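Local coordinates for protein fructose-bisphosphate aldolase (Plasmodium falciparum, PDB 4TR9) that is a class I aldolase with a TIM-barrel fold, modelled with N'-[(E)-(2,4-dichlorophenyl)methylidene]-3,4-dihydroxybenzohydrazide bound in a pocket, at residues R310-S315 with E339-A344; L335-A340 with G347-G352; V289-I294 with L304-G309; L68-K73 with A82-E87; N318-Q321 with N326-K329. One frame throughout, in Å; residues are numbered along the deposited sequence.

Contact 1: residues R310-S315 with E339-A344; sequences RALQAS and EANSLA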
# COMPACT_ATOMS: atom_id res chain seq x y z
N ARG A 310 32.34 8.23 13.67
CA ARG A 310 33.23 9.30 13.22
C ARG A 310 33.44 10.33 14.33
O ARG A 310 34.55 10.81 14.54
CB ARG A 310 32.67 9.98 11.98
CG ARG A 310 33.52 11.12 11.45
CD ARG A 310 32.84 11.82 10.28
NE ARG A 310 33.78 12.58 9.47
CZ ARG A 310 34.37 12.10 8.38
NH1 ARG A 310 35.21 12.87 7.69
NH2 ARG A 310 34.11 10.87 7.97
N ALA A 311 32.36 10.65 15.03
CA ALA A 311 32.40 11.70 16.06
C ALA A 311 33.12 11.26 17.32
O ALA A 311 33.34 12.06 18.23
CB ALA A 311 30.98 12.14 16.39
N LEU A 312 33.50 9.98 17.38
CA LEU A 312 34.16 9.44 18.57
C LEU A 312 35.58 8.95 18.28
O LEU A 312 36.38 8.80 19.19
CB LEU A 312 33.34 8.30 19.16
CG LEU A 312 32.03 8.68 19.86
CD1 LEU A 312 31.25 7.43 20.25
CD2 LEU A 312 32.30 9.55 21.07
N GLN A 313 35.88 8.70 17.01
CA GLN A 313 37.13 8.04 16.65
C GLN A 313 38.06 8.90 15.79
O GLN A 313 39.24 8.56 15.63
CB GLN A 313 36.84 6.73 15.91
CG GLN A 313 36.03 5.73 16.72
CD GLN A 313 35.71 4.48 15.93
OE1 GLN A 313 34.55 4.13 15.74
NE2 GLN A 313 36.75 3.79 15.46
N ALA A 314 37.55 9.99 15.25
CA ALA A 314 38.32 10.83 14.34
C ALA A 314 39.58 11.39 14.99
O ALA A 314 40.67 11.30 14.43
CB ALA A 314 37.46 11.97 13.80
N SER A 315 39.43 11.96 16.19
CA SER A 315 40.56 12.55 16.90
C SER A 315 41.42 11.48 17.57
O SER A 315 42.60 11.69 17.82
CB SER A 315 40.07 13.55 17.94
OG SER A 315 39.46 14.67 17.32
N GLU A 339 32.38 11.56 26.86
CA GLU A 339 31.77 12.38 27.90
C GLU A 339 31.04 13.57 27.30
O GLU A 339 30.01 14.01 27.81
CB GLU A 339 32.83 12.85 28.90
CG GLU A 339 32.26 13.61 30.09
CD GLU A 339 33.34 14.08 31.05
OE1 GLU A 339 34.52 14.12 30.65
OE2 GLU A 339 33.01 14.41 32.21
N ALA A 340 31.59 14.09 26.20
CA ALA A 340 31.01 15.24 25.51
C ALA A 340 29.62 14.91 24.98
O ALA A 340 28.67 15.68 25.16
CB ALA A 340 31.91 15.70 24.38
N ASN A 341 29.50 13.76 24.33
CA ASN A 341 28.23 13.32 23.78
C ASN A 341 27.30 12.79 24.88
O ASN A 341 26.08 12.77 24.71
CB ASN A 341 28.45 12.24 22.72
CG ASN A 341 29.13 12.79 21.48
OD1 ASN A 341 28.74 13.83 20.95
ND2 ASN A 341 30.17 12.10 21.02
N SER A 342 27.88 12.38 26.00
CA SER A 342 27.10 11.93 27.14
C SER A 342 26.37 13.11 27.77
O SER A 342 25.18 13.02 28.09
CB SER A 342 27.99 11.25 28.18
OG SER A 342 27.23 10.82 29.30
N LEU A 343 27.08 14.22 27.95
CA LEU A 343 26.50 15.44 28.47
C LEU A 343 25.49 16.02 27.48
O LEU A 343 24.56 16.73 27.86
CB LEU A 343 27.59 16.47 28.77
CG LEU A 343 28.60 16.11 29.86
CD1 LEU A 343 29.71 17.14 29.92
CD2 LEU A 343 27.90 15.99 31.21
N ALA A 344 25.69 15.71 26.20
CA ALA A 344 24.80 16.16 25.15
C ALA A 344 23.43 15.51 25.28
O ALA A 344 22.42 16.08 24.86
CB ALA A 344 25.39 15.88 23.78
O HOH W 1 31.58 14.24 19.13
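Leu312 lays its CD2 methyl against the side-chain amide of Asn341, with CD2 3.3 Å from ND2, and this is the nearest approach of the two segments. The contact belongs to the outer layer of a TIM barrel: 310-315 opens the helix that directly follows barrel strand 303-308, while 339-344 lies near the far end of the long helix 327-346. With 8.8 Å between Leu312 CA and Asn341 CA, the helices meet through side chains and a water rather than by close backbone packing, and the two side chains cross at a slant. In Asn341 the amide carbon stands opposite the carbonyl carbon (chi1 -67°), which extends the group toward 310-315.

The same amide nitrogen also works through solvent. A water accepts from Asn341 ND2 at 3.2 Å and donates to Ala311 O at 2.9 Å, although other acceptors nearby compete for its protons. Ala311 O can take this role because the helix is irregular here: Ser315 N lies 6.4 Å from Ala311 O, too far for the usual i to i+4 bond. The other end of the amide is fixed by Ser288 of helix 284-295, whose OG is hydrogen-bonded to Asn341 OD1, so both ends of this buried group have partners and its rotation is defined. Phe306 and Tyr308 of the strand pack against Asn341 as well. At the bridging water, the lines to Ala311 O and Asn341 ND2 meet at about 87°, which leaves those two atoms 4.2 Å apart.

Contact 2: residues L335-A340 with G347-G352; sequences LQRAEA and GKYKGG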
# COMPACT_ATOMS: atom_id res chain seq x y z
N LEU A 335 37.71 9.24 25.72
CA LEU A 335 36.88 9.45 26.90
C LEU A 335 36.27 10.85 26.94
O LEU A 335 35.12 11.01 27.35
CB LEU A 335 37.70 9.21 28.17
CG LEU A 335 37.99 7.75 28.51
CD1 LEU A 335 38.85 7.64 29.75
CD2 LEU A 335 36.68 6.99 28.69
N GLN A 336 37.03 11.85 26.52
CA GLN A 336 36.54 13.22 26.55
C GLN A 336 35.48 13.45 25.47
O GLN A 336 34.60 14.29 25.62
CB GLN A 336 37.68 14.23 26.39
CG GLN A 336 38.31 14.26 25.00
CD GLN A 336 39.26 15.43 24.83
OE1 GLN A 336 39.47 16.22 25.75
NE2 GLN A 336 39.84 15.55 23.64
N ARG A 337 35.57 12.68 24.38
CA ARG A 337 34.56 12.75 23.33
C ARG A 337 33.31 11.99 23.76
O ARG A 337 32.19 12.41 23.47
CB ARG A 337 35.09 12.20 22.01
CG ARG A 337 36.22 13.02 21.40
CD ARG A 337 35.90 14.50 21.38
NE ARG A 337 34.62 14.78 20.74
CZ ARG A 337 34.05 15.98 20.71
NH1 ARG A 337 32.88 16.15 20.10
NH2 ARG A 337 34.65 17.02 21.28
N ALA A 338 33.52 10.86 24.44
CA ALA A 338 32.42 10.06 24.95
C ALA A 338 31.65 10.84 26.01
O ALA A 338 30.42 10.78 26.07
CB ALA A 338 32.93 8.75 25.52
N GLU A 339 32.38 11.56 26.86
CA GLU A 339 31.77 12.38 27.90
C GLU A 339 31.04 13.57 27.30
O GLU A 339 30.01 14.01 27.81
CB GLU A 339 32.83 12.85 28.90
CG GLU A 339 32.26 13.61 30.09
CD GLU A 339 33.34 14.08 31.05
OE1 GLU A 339 34.52 14.12 30.65
OE2 GLU A 339 33.01 14.41 32.21
N ALA A 340 31.59 14.09 26.20
CA ALA A 340 31.01 15.24 25.51
C ALA A 340 29.62 14.91 24.98
O ALA A 340 28.67 15.68 25.16
CB ALA A 340 31.91 15.70 24.38
N GLY A 347 21.54 17.53 27.69
CA GLY A 347 21.38 18.91 27.26
C GLY A 347 22.24 19.83 28.10
O GLY A 347 21.98 21.02 28.20
N LYS A 348 23.27 19.25 28.72
CA LYS A 348 24.16 20.02 29.59
C LYS A 348 25.58 20.05 29.03
O LYS A 348 26.55 20.04 29.79
CB LYS A 348 24.17 19.43 31.00
CG LYS A 348 22.79 19.30 31.63
CD LYS A 348 22.09 20.65 31.72
CE LYS A 348 22.84 21.61 32.63
NZ LYS A 348 22.16 22.93 32.73
N TYR A 349 25.70 20.09 27.71
CA TYR A 349 27.00 20.17 27.06
C TYR A 349 27.26 21.57 26.51
O TYR A 349 26.69 21.96 25.49
CB TYR A 349 27.12 19.14 25.94
CG TYR A 349 28.41 19.25 25.16
CD1 TYR A 349 29.62 18.86 25.72
CD2 TYR A 349 28.42 19.76 23.87
CE1 TYR A 349 30.80 18.97 25.02
CE2 TYR A 349 29.60 19.87 23.16
CZ TYR A 349 30.79 19.47 23.73
OH TYR A 349 31.97 19.57 23.03
N LYS A 350 28.14 22.31 27.18
CA LYS A 350 28.53 23.63 26.71
C LYS A 350 29.49 23.50 25.54
O LYS A 350 30.06 22.43 25.31
CB LYS A 350 29.18 24.44 27.85
CG LYS A 350 28.19 25.08 28.82
CD LYS A 350 27.52 24.05 29.73
CE LYS A 350 26.46 24.69 30.61
NZ LYS A 350 25.76 23.68 31.45
N GLY A 351 29.66 24.58 24.79
CA GLY A 351 30.51 24.58 23.60
C GLY A 351 31.95 24.19 23.88
O GLY A 351 32.57 23.49 23.09
N GLY A 352 32.47 24.65 25.02
CA GLY A 352 33.84 24.34 25.40
C GLY A 352 34.25 25.05 26.67
O GLY A 352 35.28 25.73 26.71
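A Schellman motif ends helix 327-346, and the chain that leaves it folds back so that the ring of Tyr349 lies against Ala340, nearly two turns before the helix end. Gly347, with a phi of 76°, is the C-prime residue, where Lys348 N bonds to Leu343 O and Gly347 N to Ala344 O. Two residues later, Tyr349 holds its ring anti to its own nitrogen (chi1 175°), directed at the helix. Ring atom CE1 comes 3.5 Å from Ala340 CB, and CD1 is 3.4 Å from Ala340 O. The methyl that touches the tyrosine also lies over the guanidinium of Arg337 in its own helix, 4.2 Å above the centre of the plane. That plane is almost perpendicular to the tyrosine ring, at 86°, and Arg337 NH2 and Tyr349 OH remain 4.1 Å apart.

The hydroxyl finds its polar partner outside the segments, in a hydrogen bond with Glu285 OE2 of helix 284-295, while Glu285 OE1 is the partner of Arg337 NH2 in a long, weak ion pair. One carboxylate of a third element thus lies near both polar ends, and what passes directly between the two segments is left to van der Waals packing.

Contact 3: residues V289-I294 with L304-G309; sequences VNLNSI and LTFSYG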
# COMPACT_ATOMS: atom_id res chain seq x y z
N VAL A 289 27.31 19.25 19.58
CA VAL A 289 26.51 20.45 19.74
C VAL A 289 25.08 20.22 19.27
O VAL A 289 24.12 20.58 19.96
CB VAL A 289 27.12 21.64 18.97
CG1 VAL A 289 26.17 22.83 18.97
CG2 VAL A 289 28.47 22.02 19.56
N ASN A 290 24.93 19.60 18.10
CA ASN A 290 23.61 19.31 17.55
C ASN A 290 22.83 18.32 18.41
O ASN A 290 21.63 18.49 18.63
CB ASN A 290 23.73 18.79 16.12
CG ASN A 290 24.24 19.84 15.16
OD1 ASN A 290 24.02 21.04 15.35
ND2 ASN A 290 24.94 19.40 14.12
N LEU A 291 23.51 17.29 18.89
CA LEU A 291 22.89 16.31 19.78
C LEU A 291 22.45 16.99 21.07
O LEU A 291 21.42 16.63 21.66
CB LEU A 291 23.85 15.16 20.08
CG LEU A 291 23.35 14.09 21.06
CD1 LEU A 291 22.08 13.43 20.54
CD2 LEU A 291 24.43 13.06 21.33
N ASN A 292 23.23 17.97 21.51
CA ASN A 292 22.89 18.75 22.69
C ASN A 292 21.68 19.63 22.44
O ASN A 292 20.80 19.76 23.30
CB ASN A 292 24.08 19.61 23.12
CG ASN A 292 23.77 20.49 24.31
OD1 ASN A 292 23.86 20.06 25.46
ND2 ASN A 292 23.39 21.74 24.04
N SER A 293 21.63 20.24 21.26
CA SER A 293 20.52 21.11 20.89
C SER A 293 19.21 20.34 20.84
O SER A 293 18.14 20.87 21.15
CB SER A 293 20.79 21.78 19.54
OG SER A 293 21.99 22.54 19.58
N ILE A 294 19.30 19.07 20.43
CA ILE A 294 18.14 18.20 20.37
C ILE A 294 17.63 17.86 21.77
O ILE A 294 16.42 17.90 22.03
CB ILE A 294 18.46 16.89 19.61
CG1 ILE A 294 18.81 17.19 18.16
CG2 ILE A 294 17.29 15.93 19.67
CD1 ILE A 294 19.23 15.97 17.37
N LEU A 304 16.89 10.21 23.19
CA LEU A 304 17.55 10.67 21.97
C LEU A 304 19.05 10.78 22.18
O LEU A 304 19.58 11.85 22.48
CB LEU A 304 16.97 12.01 21.52
CG LEU A 304 15.47 12.01 21.23
CD1 LEU A 304 15.03 13.32 20.61
CD2 LEU A 304 15.11 10.85 20.31
N THR A 305 19.74 9.65 22.03
CA THR A 305 21.18 9.60 22.23
C THR A 305 21.92 9.43 20.90
O THR A 305 21.43 9.86 19.86
CB THR A 305 21.57 8.46 23.20
OG1 THR A 305 22.99 8.31 23.22
CG2 THR A 305 20.92 7.15 22.78
N PHE A 306 23.08 8.79 20.95
CA PHE A 306 23.96 8.72 19.78
C PHE A 306 24.45 7.32 19.46
O PHE A 306 24.58 6.47 20.34
CB PHE A 306 25.16 9.65 19.99
CG PHE A 306 26.00 9.29 21.19
CD1 PHE A 306 27.10 8.46 21.07
CD2 PHE A 306 25.69 9.80 22.44
CE1 PHE A 306 27.87 8.13 22.17
CE2 PHE A 306 26.45 9.48 23.55
CZ PHE A 306 27.55 8.65 23.41
N SER A 307 24.71 7.08 18.18
CA SER A 307 25.41 5.88 17.73
C SER A 307 26.57 6.31 16.85
O SER A 307 26.64 5.95 15.67
CB SER A 307 24.47 4.95 16.97
OG SER A 307 25.15 3.79 16.52
N TYR A 308 27.48 7.08 17.43
CA TYR A 308 28.56 7.71 16.68
C TYR A 308 29.72 6.77 16.41
O TYR A 308 29.96 5.82 17.16
CB TYR A 308 29.08 8.94 17.42
CG TYR A 308 28.08 10.08 17.53
CD1 TYR A 308 27.01 10.17 16.65
CD2 TYR A 308 28.22 11.06 18.50
CE1 TYR A 308 26.11 11.21 16.74
CE2 TYR A 308 27.32 12.10 18.60
CZ TYR A 308 26.26 12.17 17.72
OH TYR A 308 25.37 13.21 17.82
N GLY A 309 30.43 7.04 15.32
CA GLY A 309 31.66 6.34 15.01
C GLY A 309 32.71 7.35 14.59
O GLY A 309 33.83 7.35 15.11
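Leu291 stands with CG anti to its nitrogen (chi1 177°) and a chi2 of 60°, a combination that sends its two methyls to different parts of strand 304-308. This is the return half of a beta-alpha-beta crossover in a TIM barrel: strand 274-277, helix 284-295 and then strand 303-308, the helix running almost antiparallel to the strand at 159°, with the axes 8.9 Å apart. The CD1 methyl of Leu291 rests on the backbone, 3.5 Å from Leu304 O, whereas CD2 reaches the two aromatic side chains and comes 3.7 Å from Phe306 CD2. That leucine meets Phe306 at roughly a right angle.

A turn further along, the CG2 branch of Ile294 meets Leu304 CD1 at 3.6 Å, again crosswise. Within the strand, the Phe306 CB lies 3.4 Å above the middle of the Tyr308 ring. Tyr308 itself reaches the helix with its OH.

Around this apolar seam the polar atoms are met from outside the segments. Asn295 ND2 bonds to Leu304 O, and Ser307 OG has a weak hydrogen bond with Lys237 NZ, a residue of the ligand pocket. The phenol of Tyr308 ends in a weak hydrogen bond to Ala287 O, and there its OH lies 3.3 Å from Leu291 CB.

Contact 4: residues L68-K73 with A82-E87; sequences LLFGTK and AILFEE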
# COMPACT_ATOMS: atom_id res chain seq x y z
N LEU A 68 42.41 -0.73 21.51
CA LEU A 68 42.59 0.58 22.12
C LEU A 68 41.25 1.17 22.53
O LEU A 68 41.13 1.80 23.58
CB LEU A 68 43.32 1.52 21.15
CG LEU A 68 43.64 2.95 21.59
CD1 LEU A 68 44.95 3.40 20.96
CD2 LEU A 68 42.53 3.92 21.20
N LEU A 69 40.25 0.97 21.68
CA LEU A 69 38.91 1.50 21.94
C LEU A 69 38.22 0.75 23.07
O LEU A 69 37.76 1.36 24.04
CB LEU A 69 38.06 1.42 20.67
CG LEU A 69 38.54 2.22 19.45
CD1 LEU A 69 37.63 1.96 18.26
CD2 LEU A 69 38.61 3.70 19.76
N PHE A 70 38.15 -0.57 22.95
CA PHE A 70 37.37 -1.38 23.87
C PHE A 70 38.12 -1.62 25.18
O PHE A 70 37.51 -1.97 26.20
CB PHE A 70 37.01 -2.72 23.22
CG PHE A 70 36.37 -2.59 21.87
CD1 PHE A 70 35.61 -1.47 21.55
CD2 PHE A 70 36.54 -3.57 20.91
CE1 PHE A 70 35.03 -1.34 20.30
CE2 PHE A 70 35.96 -3.44 19.66
CZ PHE A 70 35.21 -2.33 19.36
N GLY A 71 39.43 -1.44 25.16
CA GLY A 71 40.25 -1.63 26.34
C GLY A 71 40.37 -0.37 27.18
O GLY A 71 41.14 -0.33 28.14
N THR A 72 39.61 0.65 26.81
CA THR A 72 39.64 1.92 27.52
C THR A 72 38.96 1.82 28.88
O THR A 72 37.74 1.63 28.96
CB THR A 72 38.96 3.04 26.71
OG1 THR A 72 39.64 3.19 25.45
CG2 THR A 72 39.01 4.35 27.46
N LYS A 73 39.75 1.94 29.94
CA LYS A 73 39.23 1.85 31.30
C LYS A 73 38.34 3.05 31.63
O LYS A 73 38.80 4.18 31.67
CB LYS A 73 40.38 1.75 32.31
CG LYS A 73 41.18 0.46 32.20
CD LYS A 73 42.34 0.43 33.18
CE LYS A 73 43.45 1.40 32.76
NZ LYS A 73 44.08 0.99 31.48
N ALA A 82 28.70 -1.31 21.92
CA ALA A 82 29.63 -1.09 20.83
C ALA A 82 29.35 -2.05 19.68
O ALA A 82 29.32 -3.26 19.87
CB ALA A 82 31.07 -1.24 21.31
N ILE A 83 29.15 -1.50 18.49
CA ILE A 83 28.86 -2.30 17.31
C ILE A 83 30.15 -2.79 16.67
O ILE A 83 31.05 -2.00 16.38
CB ILE A 83 28.04 -1.51 16.27
CG1 ILE A 83 26.92 -0.73 16.95
CG2 ILE A 83 27.49 -2.45 15.20
CD1 ILE A 83 26.11 0.13 16.01
N LEU A 84 30.25 -4.10 16.45
CA LEU A 84 31.46 -4.69 15.90
C LEU A 84 31.27 -5.18 14.48
O LEU A 84 30.15 -5.44 14.04
CB LEU A 84 31.94 -5.85 16.78
CG LEU A 84 31.89 -5.70 18.30
CD1 LEU A 84 32.49 -6.93 18.97
CD2 LEU A 84 32.61 -4.44 18.73
N PHE A 85 32.38 -5.31 13.75
CA PHE A 85 32.38 -5.99 12.47
C PHE A 85 32.53 -7.48 12.74
O PHE A 85 32.94 -7.87 13.84
CB PHE A 85 33.51 -5.47 11.57
CG PHE A 85 33.43 -5.94 10.15
CD1 PHE A 85 32.51 -5.39 9.27
CD2 PHE A 85 34.27 -6.94 9.68
CE1 PHE A 85 32.43 -5.82 7.96
CE2 PHE A 85 34.20 -7.37 8.37
CZ PHE A 85 33.28 -6.81 7.51
N GLU A 86 32.20 -8.31 11.76
CA GLU A 86 32.25 -9.76 11.92
C GLU A 86 33.63 -10.25 12.38
O GLU A 86 33.73 -11.11 13.26
CB GLU A 86 31.87 -10.46 10.62
CG GLU A 86 31.91 -11.98 10.70
CD GLU A 86 31.57 -12.65 9.38
OE1 GLU A 86 31.12 -11.95 8.45
OE2 GLU A 86 31.76 -13.88 9.27
N GLU A 87 34.68 -9.69 11.79
CA GLU A 87 36.05 -10.05 12.14
C GLU A 87 36.37 -9.76 13.60
O GLU A 87 36.92 -10.61 14.31
CB GLU A 87 37.03 -9.30 11.24
CG GLU A 87 38.47 -9.32 11.74
CD GLU A 87 39.35 -8.34 10.98
OE1 GLU A 87 39.03 -8.02 9.82
OE2 GLU A 87 40.36 -7.89 11.56
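Phe70 presents the far end of its ring to Leu84: CZ lies 3.4 Å from the CD2 methyl of Leu84, and the neighbouring ring atom CE2 is 3.6 Å from that same methyl. On the other side of CZ, Phe70 CE1 comes within 4.1 Å of Ala82 CB. Both methyls approach the ring at a slant, and the two longer side chains likewise meet at an angle. A chi1 of -51° sets CG of Phe70 anti to the carbonyl carbon and carries the ring from the helix flank to the strand, leaning back toward the start of the helix. Leu84, with chi1 at -42°, bends its CD2 branch toward the ring although its CB leaves the strand to one side.

These three residues join the last turn of helix 59-70 to strand 79-84, part of the parallel barrel of a TIM-barrel enzyme. The helix lies in the connection that leads from strand 35-39 to this strand; Ala82 points at it and Leu84 reaches it with CD2. Ile83, between them, points away from the helix and packs on Asp40, one of the residues of the ligand pocket.

The strand is held in place by backbone hydrogen bonds of Ala82 and Leu84 to the next strand, including Leu84 to Lys113, and of Ile83 to Leu37. From helix 99-105, Leu103 touches both Phe70 and Leu84, and Leu102 also packs on Phe70. At the helix end, Thr72 OG1 lies 2.8 Å from Leu68 O and 3.0 Å from Leu69 O.

Contact 5: residues N318-Q321 with N326-K329; sequences NTWQ and NVAK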
# COMPACT_ATOMS: atom_id res chain seq x y z
N ASN A 318 43.97 10.20 15.04
CA ASN A 318 44.99 11.23 14.83
C ASN A 318 46.00 11.27 15.97
O ASN A 318 47.18 11.56 15.75
CB ASN A 318 44.34 12.60 14.67
CG ASN A 318 43.51 12.71 13.41
OD1 ASN A 318 43.84 12.13 12.37
ND2 ASN A 318 42.41 13.45 13.49
N THR A 319 45.54 10.97 17.17
CA THR A 319 46.41 10.98 18.35
C THR A 319 47.23 9.69 18.42
O THR A 319 48.42 9.72 18.72
CB THR A 319 45.59 11.13 19.64
OG1 THR A 319 44.79 12.32 19.57
CG2 THR A 319 46.51 11.22 20.85
N TRP A 320 46.58 8.57 18.12
CA TRP A 320 47.22 7.26 18.18
C TRP A 320 48.29 7.09 17.10
O TRP A 320 49.45 6.81 17.41
CB TRP A 320 46.16 6.16 18.05
CG TRP A 320 46.72 4.78 18.06
CD1 TRP A 320 47.59 4.24 18.97
CD2 TRP A 320 46.43 3.73 17.12
NE1 TRP A 320 47.86 2.93 18.65
CE2 TRP A 320 47.16 2.60 17.52
CE3 TRP A 320 45.62 3.65 15.98
CZ2 TRP A 320 47.11 1.39 16.82
CZ3 TRP A 320 45.57 2.46 15.29
CH2 TRP A 320 46.31 1.34 15.71
N GLN A 321 47.89 7.28 15.85
CA GLN A 321 48.79 7.16 14.70
C GLN A 321 49.51 5.81 14.64
O GLN A 321 50.65 5.72 14.18
CB GLN A 321 49.83 8.29 14.71
CG GLN A 321 49.30 9.62 14.22
CD GLN A 321 50.37 10.69 14.16
OE1 GLN A 321 51.41 10.58 14.81
NE2 GLN A 321 50.13 11.73 13.37
N ASN A 326 51.26 6.12 22.19
CA ASN A 326 50.18 7.10 22.22
C ASN A 326 48.83 6.49 22.55
O ASN A 326 47.80 7.15 22.43
CB ASN A 326 50.10 7.82 20.87
CG ASN A 326 51.39 8.53 20.50
OD1 ASN A 326 52.14 8.96 21.37
ND2 ASN A 326 51.65 8.65 19.21
N VAL A 327 48.83 5.23 22.97
CA VAL A 327 47.59 4.51 23.27
C VAL A 327 46.80 5.16 24.41
O VAL A 327 45.64 5.52 24.24
CB VAL A 327 47.86 3.04 23.61
CG1 VAL A 327 46.60 2.38 24.17
CG2 VAL A 327 48.35 2.29 22.39
N ALA A 328 47.45 5.30 25.56
CA ALA A 328 46.81 5.91 26.72
C ALA A 328 46.44 7.36 26.43
O ALA A 328 45.43 7.87 26.93
CB ALA A 328 47.72 5.82 27.94
N LYS A 329 47.26 8.02 25.62
CA LYS A 329 47.01 9.40 25.23
C LYS A 329 45.76 9.49 24.35
O LYS A 329 44.98 10.43 24.47
CB LYS A 329 48.22 9.96 24.49
CG LYS A 329 48.16 11.46 24.23
CD LYS A 329 49.37 11.92 23.42
CE LYS A 329 50.67 11.51 24.10
NZ LYS A 329 51.86 11.86 23.27
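The side-chain nitrogen of Asn326 meets two carbonyls at the end of helix 310-320. Its ND2 donates a weak hydrogen bond to Trp320 O, 3.4 Å long and fairly straight at 161°, and Thr319 O lies at 3.4 Å from ND2 as well. The setting is a helix-loop-helix connection on the outside of the TIM barrel, in which helix 310-320 stops at Trp320, Gln321 leaves helical geometry with a positive phi, and a few residues later Asn326 stands at the N-cap position of helix 327-346. Its side chain forms no capping bond to the helix it precedes; it is spent instead on the helix before, where the carbonyls of the last turn point. The approach is close enough that Asn326 CB sits 3.3 Å from Thr319 O. The amide oxygen takes a weak hydrogen bond from Lys329 NZ, 3.5 Å from OD1, so the amide has weak polar partners in both helices.

On the buried flank, Trp320 carries its indole anti to the backbone nitrogen (chi1 178°), and the side chain runs alongside that of Val327, pointing the same way. Val327 CG2 comes 3.8 Å from Trp320 NE1. The indole also meets the ring of Tyr65, at about 25° between planes, and Leu68 of helix 59-70 packs on both Trp320 and Val327. On the solvent side, Thr319 has its hydroxyl bonded back to Ser315 O, while its CG2 methyl rests on the aliphatic chain of Lys329, 3.8 Å from CG.

How the contacts relate
Four of these contacts are buried and contact 5 only partly, but their chemistry follows the elements they join. Strand-to-helix packing is apolar: contact 3, nearest the chain centre, is held by methyls and aromatic rings, and contact 4 repeats the pattern on the same sheet with a single ring. Contacts 1 and 5 join the same two helices, 310-320 and 327-346, and there polar atoms take part: a buried water bridge in contact 1, weak amide and lysine bonds in contact 5. Contact 2 shares Ala340 with contact 1 on helix 327-346 and reaches contact 3 through Asn292. Leu68 connects contact 4 with contact 5, about 16 Å between centres.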